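PDB 6CSJ: glycerol dehydrogenase from Bacillus coagulans, which probably oxidises glycerol and related polyols with NAD, and in this double mutant has acquired D-lactate dehydrogenase activity. Local coordinates for residues A118-N121 and A122-S125; A158-P161 and A162-V166; K315-E319 and E320-K324. The protein carries 2 engineered substitutions. All coordinates share one frame; numbering follows the deposited sequence.

Contact 1. Residues A118-N121 and A122-S125; sequences ASTN and APTS. Engineered in segment 118-121: Asn121 (natural residue Asp).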
loop_
_atom_site.group_PDB
_atom_site.type_symbol
_atom_site.label_atom_id
_atom_site.label_comp_id
_atom_site.label_asym_id
_atom_site.label_seq_id
_atom_site.Cartn_x
_atom_site.Cartn_y
_atom_site.Cartn_z
ATOM N N ALA A 118 -0.409 -8.704 -0.803
ATOM C CA ALA A 118 -1.437 -7.658 -0.735
ATOM C C ALA A 118 -1.344 -6.983 0.634
ATOM O O ALA A 118 -2.262 -7.050 1.447
ATOM C CB ALA A 118 -2.809 -8.242 -0.979
ATOM N N SER A 119 -0.205 -6.317 0.843
ATOM C CA SER A 119 0.194 -5.742 2.129
ATOM C C SER A 119 0.179 -4.209 2.196
ATOM O O SER A 119 0.351 -3.646 3.278
ATOM C CB SER A 119 1.612 -6.230 2.465
ATOM O OG SER A 119 2.522 -5.807 1.462
ATOM N N THR A 120 0.038 -3.535 1.057
ATOM C CA THR A 120 -0.082 -2.074 1.056
ATOM C C THR A 120 -1.024 -1.653 -0.073
ATOM O O THR A 120 -1.371 -2.457 -0.945
ATOM C CB THR A 120 1.286 -1.334 0.876
ATOM O OG1 THR A 120 1.670 -1.292 -0.522
ATOM C CG2 THR A 120 2.443 -1.976 1.698
ATOM N N ASN A 121 -1.412 -0.381 -0.059
ATOM C CA ASN A 121 -2.211 0.194 -1.141
ATOM C C ASN A 121 -1.368 0.930 -2.213
ATOM O O ASN A 121 -1.912 1.668 -3.030
ATOM C CB ASN A 121 -3.322 1.091 -0.570
ATOM C CG ASN A 121 -2.789 2.278 0.222
ATOM O OD1 ASN A 121 -1.612 2.597 0.175
ATOM N ND2 ASN A 121 -3.673 2.928 0.960
ATOM N N ALA A 122 -0.059 0.687 -2.234
ATOM C CA ALA A 122 0.848 1.308 -3.234
ATOM C C ALA A 122 0.680 0.850 -4.701
ATOM O O ALA A 122 0.849 1.669 -5.594
ATOM C CB ALA A 122 2.303 1.117 -2.804
ATOM N N PRO A 123 0.360 -0.451 -4.949
ATOM C CA PRO A 123 0.389 -0.979 -6.318
ATOM C C PRO A 123 -0.365 -0.194 -7.386
ATOM O O PRO A 123 0.167 -0.009 -8.485
ATOM C CB PRO A 123 -0.215 -2.358 -6.160
ATOM C CG PRO A 123 0.288 -2.784 -4.834
ATOM C CD PRO A 123 0.179 -1.554 -3.979
ATOM N N THR A 124 -1.562 0.285 -7.072
ATOM C CA THR A 124 -2.367 1.026 -8.050
ATOM C C THR A 124 -1.902 2.464 -8.268
ATOM O O THR A 124 -2.383 3.115 -9.198
ATOM C CB THR A 124 -3.845 1.112 -7.604
ATOM O OG1 THR A 124 -3.910 1.696 -6.285
ATOM C CG2 THR A 124 -4.481 -0.267 -7.589
ATOM N N SER A 125 -0.999 2.969 -7.418
ATOM C CA SER A 125 -0.699 4.401 -7.370
ATOM C C SER A 125 0.328 4.860 -8.409
ATOM O O SER A 125 1.217 4.092 -8.793
ATOM C CB SER A 125 -0.199 4.786 -5.978
ATOM O OG SER A 125 1.140 4.336 -5.781
HETATM O O HOH W 1 -2.919 -0.608 -4.729
#
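The peptide joining Asn121 to Ala122 is held between two groups. The ring of Pro123 brings its CD over one face, 3.4 Å from Asn121 C, and the same CD lies 3.5 Å from Thr120 O. Over the other face the amide of Asn121, an engineered residue in place of the natural aspartate, folds back until its OD1 is 2.9 Å from its own carbonyl carbon C. That fold comes from the first torsion, which sets CG between the backbone N and the carbonyl carbon (chi1 62°). The angle is too poor for OD1 to bond Ala122 N; at the other end of the amide, ND2 gives a hydrogen bond to Ser241 OG. At the N-H edge, nearly in the plane, Ala122 N donates to Thr120 OG1 at 3.1 Å and nearly straight, 162°, the side-chain-to-backbone link of an ST turn. The same OG1 lies 3.4 Å from Ala122 CB. Replacing Thr120 with a valine would probably leave the Ala122 N-H without its acceptor and the bend around Asn121 freer to shift. A type I beta turn follows, and there Ala122 O is gripped twice by Ser125: its N donates over 2.9 Å, while its OG reaches a lone pair in the carbonyl plane at 2.7 Å. Water 1 accepts from Thr124 N and donates weakly to Asn121 O, a loose link. The whole bend belongs to the loop between strands 111-115 and 127-131, its centre about 3 Å from that of the chain. Lys101 of helix 94-106 bonds Ser125 O, Asp171 of helix 162-173 takes the N-H of Asn121, and Ser241 places helix 228-248 beside the amide, so the loop bridges the sheet-bearing and helical parts.

Contact 2. Residues A158-P161 and A162-V166; sequences ASAP and ARLLV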
loop_
_atom_site.group_PDB
_atom_site.type_symbol
_atom_site.label_atom_id
_atom_site.label_comp_id
_atom_site.label_asym_id
_atom_site.label_seq_id
_atom_site.Cartn_x
_atom_site.Cartn_y
_atom_site.Cartn_z
ATOM N N ALA A 158 -2.061 -15.823 -1.806
ATOM C CA ALA A 158 -2.402 -16.624 -0.636
ATOM C C ALA A 158 -1.227 -17.467 -0.107
ATOM O O ALA A 158 -1.228 -17.832 1.063
ATOM C CB ALA A 158 -3.612 -17.513 -0.929
ATOM N N SER A 159 -0.236 -17.774 -0.946
ATOM C CA SER A 159 0.972 -18.493 -0.488
ATOM C C SER A 159 1.906 -17.650 0.412
ATOM O O SER A 159 2.767 -18.213 1.097
ATOM C CB SER A 159 1.770 -19.078 -1.660
ATOM O OG SER A 159 2.686 -18.134 -2.190
ATOM N N ALA A 160 1.744 -16.322 0.415
ATOM C CA ALA A 160 2.493 -15.441 1.333
ATOM C C ALA A 160 2.070 -15.637 2.796
ATOM O O ALA A 160 0.959 -16.073 3.049
ATOM C CB ALA A 160 2.308 -13.985 0.930
ATOM N N PRO A 161 2.955 -15.320 3.758
ATOM C CA PRO A 161 2.545 -15.376 5.179
ATOM C C PRO A 161 1.351 -14.454 5.479
ATOM O O PRO A 161 1.294 -13.342 4.949
ATOM C CB PRO A 161 3.790 -14.882 5.936
ATOM C CG PRO A 161 4.929 -15.107 5.014
ATOM C CD PRO A 161 4.389 -15.000 3.604
ATOM N N ALA A 162 0.425 -14.921 6.317
ATOM C CA ALA A 162 -0.807 -14.178 6.612
ATOM C C ALA A 162 -0.558 -12.817 7.271
ATOM O O ALA A 162 -1.354 -11.889 7.107
ATOM C CB ALA A 162 -1.753 -15.016 7.458
ATOM N N ARG A 163 0.543 -12.703 8.004
ATOM C CA ARG A 163 0.964 -11.422 8.566
ATOM C C ARG A 163 0.959 -10.289 7.525
ATOM O O ARG A 163 0.595 -9.152 7.846
ATOM C CB ARG A 163 2.367 -11.537 9.186
ATOM C CG ARG A 163 2.769 -10.288 9.947
ATOM C CD ARG A 163 4.155 -10.369 10.526
ATOM N NE ARG A 163 4.512 -9.071 11.093
ATOM C CZ ARG A 163 5.745 -8.644 11.343
ATOM N NH1 ARG A 163 6.800 -9.400 11.086
ATOM N NH2 ARG A 163 5.921 -7.426 11.857
ATOM N N LEU A 164 1.375 -10.609 6.301
ATOM C CA LEU A 164 1.400 -9.636 5.211
ATOM C C LEU A 164 0.004 -9.226 4.736
ATOM O O LEU A 164 -0.210 -8.055 4.404
ATOM C CB LEU A 164 2.240 -10.148 4.039
ATOM C CG LEU A 164 3.767 -10.112 4.256
ATOM C CD1 LEU A 164 4.476 -10.981 3.223
ATOM C CD2 LEU A 164 4.316 -8.679 4.212
ATOM N N LEU A 165 -0.938 -10.165 4.697
ATOM C CA LEU A 165 -2.318 -9.840 4.316
ATOM C C LEU A 165 -2.965 -8.968 5.399
ATOM O O LEU A 165 -3.663 -7.992 5.086
ATOM C CB LEU A 165 -3.164 -11.106 4.087
ATOM C CG LEU A 165 -4.549 -10.847 3.473
ATOM C CD1 LEU A 165 -4.446 -10.404 2.018
ATOM C CD2 LEU A 165 -5.419 -12.081 3.584
ATOM N N VAL A 166 -2.709 -9.327 6.658
ATOM C CA VAL A 166 -3.209 -8.580 7.816
ATOM C C VAL A 166 -2.633 -7.161 7.817
ATOM O O VAL A 166 -3.371 -6.198 8.044
ATOM C CB VAL A 166 -2.888 -9.309 9.142
ATOM C CG1 VAL A 166 -3.180 -8.428 10.349
ATOM C CG2 VAL A 166 -3.706 -10.596 9.234
#
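Pro161 and Leu164 meet where the chain enters helix 162-173, part of the helical portion of this iron-containing alcohol dehydrogenase fold. The two side chains run alongside each other in the same direction, and their closest touch is Leu164 CD1 against Pro161 CD, 4.0 Å away. The same methyl also reaches the methyl of Ala160, more loosely, with 4.4 Å between Leu164 CD1 and Ala160 CB, and so covers the apolar side of the approach to the helix. Leu164 comes to lie there because its CG stands opposite the carbonyl carbon and beside its backbone N (chi1 -75°), which turns the branch back toward the proline. Beneath this apolar patch a backbone bond fixes the spacing: Leu164 N donates to Pro161 O over 3.1 Å. It is a bent bond, 144° at the hydrogen, and the donor sits well above the carbonyl plane. Farther along, Val166 N bonds Ala162 O, a helical i to i+4 bond. Farther out, Leu165 packs on Ile233 and Ile234 of helix 228-248 and on Ala221 of helix 197-221, holding the turn from its buried side. Arg163 stretches away fully extended to the surface, where its NE forms a salt bridge with Glu273. Back at the turn itself, Leu164 CB rests 3.5 Å from Pro161 O.

Contact 3. Residues K315-E319 and E320-K324; sequences KELNE and EKLRK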
loop_
_atom_site.group_PDB
_atom_site.type_symbol
_atom_site.label_atom_id
_atom_site.label_comp_id
_atom_site.label_asym_id
_atom_site.label_seq_id
_atom_site.Cartn_x
_atom_site.Cartn_y
_atom_site.Cartn_z
ATOM N N LYS A 315 9.198 -0.691 24.128
ATOM C CA LYS A 315 9.115 -1.194 25.501
ATOM C C LYS A 315 8.883 -0.106 26.550
ATOM O O LYS A 315 8.273 -0.387 27.573
ATOM C CB LYS A 315 10.383 -1.975 25.872
ATOM C CG LYS A 315 10.665 -3.176 24.965
ATOM C CD LYS A 315 11.500 -4.226 25.682
ATOM C CE LYS A 315 11.452 -5.538 24.942
ATOM N NZ LYS A 315 12.496 -6.456 25.470
ATOM N N GLU A 316 9.386 1.108 26.301
ATOM C CA GLU A 316 9.238 2.249 27.222
ATOM C C GLU A 316 8.770 3.496 26.491
ATOM O O GLU A 316 9.336 3.857 25.465
ATOM C CB GLU A 316 10.579 2.576 27.870
ATOM C CG GLU A 316 11.064 1.518 28.843
ATOM C CD GLU A 316 11.917 2.104 29.968
ATOM O OE1 GLU A 316 11.576 3.188 30.488
ATOM O OE2 GLU A 316 12.927 1.469 30.358
ATOM N N LEU A 317 7.758 4.173 27.040
ATOM C CA LEU A 317 7.400 5.519 26.600
ATOM C C LEU A 317 8.509 6.482 27.033
ATOM O O LEU A 317 8.742 6.655 28.210
ATOM C CB LEU A 317 6.067 5.970 27.210
ATOM C CG LEU A 317 4.770 5.301 26.714
ATOM C CD1 LEU A 317 4.875 3.835 26.283
ATOM C CD2 LEU A 317 3.718 5.500 27.806
ATOM N N ASN A 318 9.171 7.087 26.055
ATOM C CA ASN A 318 10.200 8.094 26.272
ATOM C C ASN A 318 9.647 9.415 25.742
ATOM O O ASN A 318 9.293 9.509 24.559
ATOM C CB ASN A 318 11.464 7.684 25.517
ATOM C CG ASN A 318 12.637 8.602 25.780
ATOM O OD1 ASN A 318 12.754 9.674 25.181
ATOM N ND2 ASN A 318 13.517 8.185 26.693
ATOM N N GLU A 319 9.554 10.422 26.608
ATOM C CA GLU A 319 8.986 11.713 26.214
ATOM C C GLU A 319 9.768 12.381 25.088
ATOM O O GLU A 319 9.180 12.869 24.131
ATOM C CB GLU A 319 8.845 12.670 27.412
ATOM C CG GLU A 319 8.450 14.098 27.016
ATOM C CD GLU A 319 7.956 14.953 28.173
ATOM O OE1 GLU A 319 8.166 14.587 29.347
ATOM O OE2 GLU A 319 7.370 16.022 27.908
ATOM N N GLU A 320 11.093 12.396 25.199
ATOM C CA GLU A 320 11.947 13.062 24.207
ATOM C C GLU A 320 11.776 12.434 22.814
ATOM O O GLU A 320 11.633 13.147 21.814
ATOM C CB GLU A 320 13.412 13.022 24.643
ATOM C CG GLU A 320 14.343 13.917 23.827
ATOM C CD GLU A 320 15.723 14.057 24.466
ATOM O OE1 GLU A 320 16.348 13.022 24.775
ATOM O OE2 GLU A 320 16.202 15.203 24.666
ATOM N N LYS A 321 11.774 11.103 22.764
ATOM C CA LYS A 321 11.606 10.372 21.510
ATOM C C LYS A 321 10.222 10.595 20.901
ATOM O O LYS A 321 10.091 10.846 19.696
ATOM C CB LYS A 321 11.835 8.874 21.725
ATOM C CG LYS A 321 13.258 8.487 22.103
ATOM C CD LYS A 321 14.198 8.408 20.911
ATOM C CE LYS A 321 15.588 8.066 21.395
ATOM N NZ LYS A 321 15.671 6.772 22.146
ATOM N N LEU A 322 9.190 10.511 21.742
ATOM C CA LEU A 322 7.813 10.703 21.278
ATOM C C LEU A 322 7.527 12.125 20.807
ATOM O O LEU A 322 6.740 12.305 19.887
ATOM C CB LEU A 322 6.814 10.233 22.346
ATOM C CG LEU A 322 6.758 8.706 22.498
ATOM C CD1 LEU A 322 6.019 8.304 23.755
ATOM C CD2 LEU A 322 6.107 8.071 21.285
ATOM N N ARG A 323 8.188 13.123 21.403
ATOM C CA ARG A 323 8.148 14.507 20.884
ATOM C C ARG A 323 8.703 14.573 19.464
ATOM O O ARG A 323 8.139 15.260 18.608
ATOM C CB ARG A 323 8.963 15.474 21.756
ATOM C CG ARG A 323 8.444 15.699 23.161
ATOM C CD ARG A 323 7.493 16.861 23.274
ATOM N NE ARG A 323 6.759 16.796 24.542
ATOM C CZ ARG A 323 5.564 17.342 24.783
ATOM N NH1 ARG A 323 4.904 18.029 23.841
ATOM N NH2 ARG A 323 5.019 17.191 25.986
ATOM N N LYS A 324 9.822 13.884 19.228
ATOM C CA LYS A 324 10.437 13.854 17.893
ATOM C C LYS A 324 9.502 13.195 16.872
ATOM O O LYS A 324 9.381 13.684 15.733
ATOM C CB LYS A 324 11.794 13.148 17.908
ATOM C CG LYS A 324 12.915 13.885 18.626
ATOM C CD LYS A 324 14.114 12.943 18.800
ATOM C CE LYS A 324 15.074 13.353 19.927
ATOM N NZ LYS A 324 15.821 14.575 19.531
#
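Arg323 N donates to Glu319 O at 2.9 Å, one of the backbone bonds of the first turn of helix 319-329, whose N-cap is Asn318. The cap bond runs from Lys321 N to Asn318 OD1 over 3.0 Å, close to straight at 161°, and it uses a lone pair in the plane of the amide. A first torsion that turns CG opposite the backbone N (chi1 -175°) swings the amide of Asn318 over the opening turn, so that a first-turn N-H, which has no preceding turn to bond to, is met. Asn318 uses its main chain as well, since its O accepts from Leu322 N. Just outside the cap Leu317 touches Leu322, with Leu317 CB 4.2 Å from Leu322 CD1; contact between the residue before the N-cap and the fourth one into the helix is the pattern of a hydrophobic staple. Leu322 is the buried member, packed on Tyr349 and Val353 of helix 345-365 and on Leu263. On another side of the turn, Glu319 and Arg323, four residues apart, lie alongside each other and form a salt bridge. Glu319 OE2 accepts from Arg323 NH2 at 3.3 Å, approached on its anti side, while the oxygen stays close to the guanidinium plane; the two flat groups are 37° apart. Arg323 also has a second carboxylate, Asp346, which pairs with NH1, and it makes a cation-pi contact with Tyr349. Glu319, Asp346 and Tyr349 together are likely to limit its rotation, and the last two tie the helix start to helix 345-365. Lys321 crosses the cap amide at a slant, its CG 3.7 Å from Asn318 CG.

In the fold
Along the chain the three follow one another without overlap. Contacts 1 and 2 are neighbours, their centres 14 Å apart: Ser119 CB of the loop lies 3.2 Å from Leu164 O, and Ala118 CB packs 4.0 Å from Leu165 CD1, so the loop after strand 111-115 rests on the start of helix 162-173. Together they join the parallel-sheet part to the helical part, between which this family usually places cofactor and metal. Contact 3, at the surface on helix 319-329, is remote, its centre about 30 Å from that of contact 1 and 31 Å from that of contact 2, and is tied instead to helix 345-365.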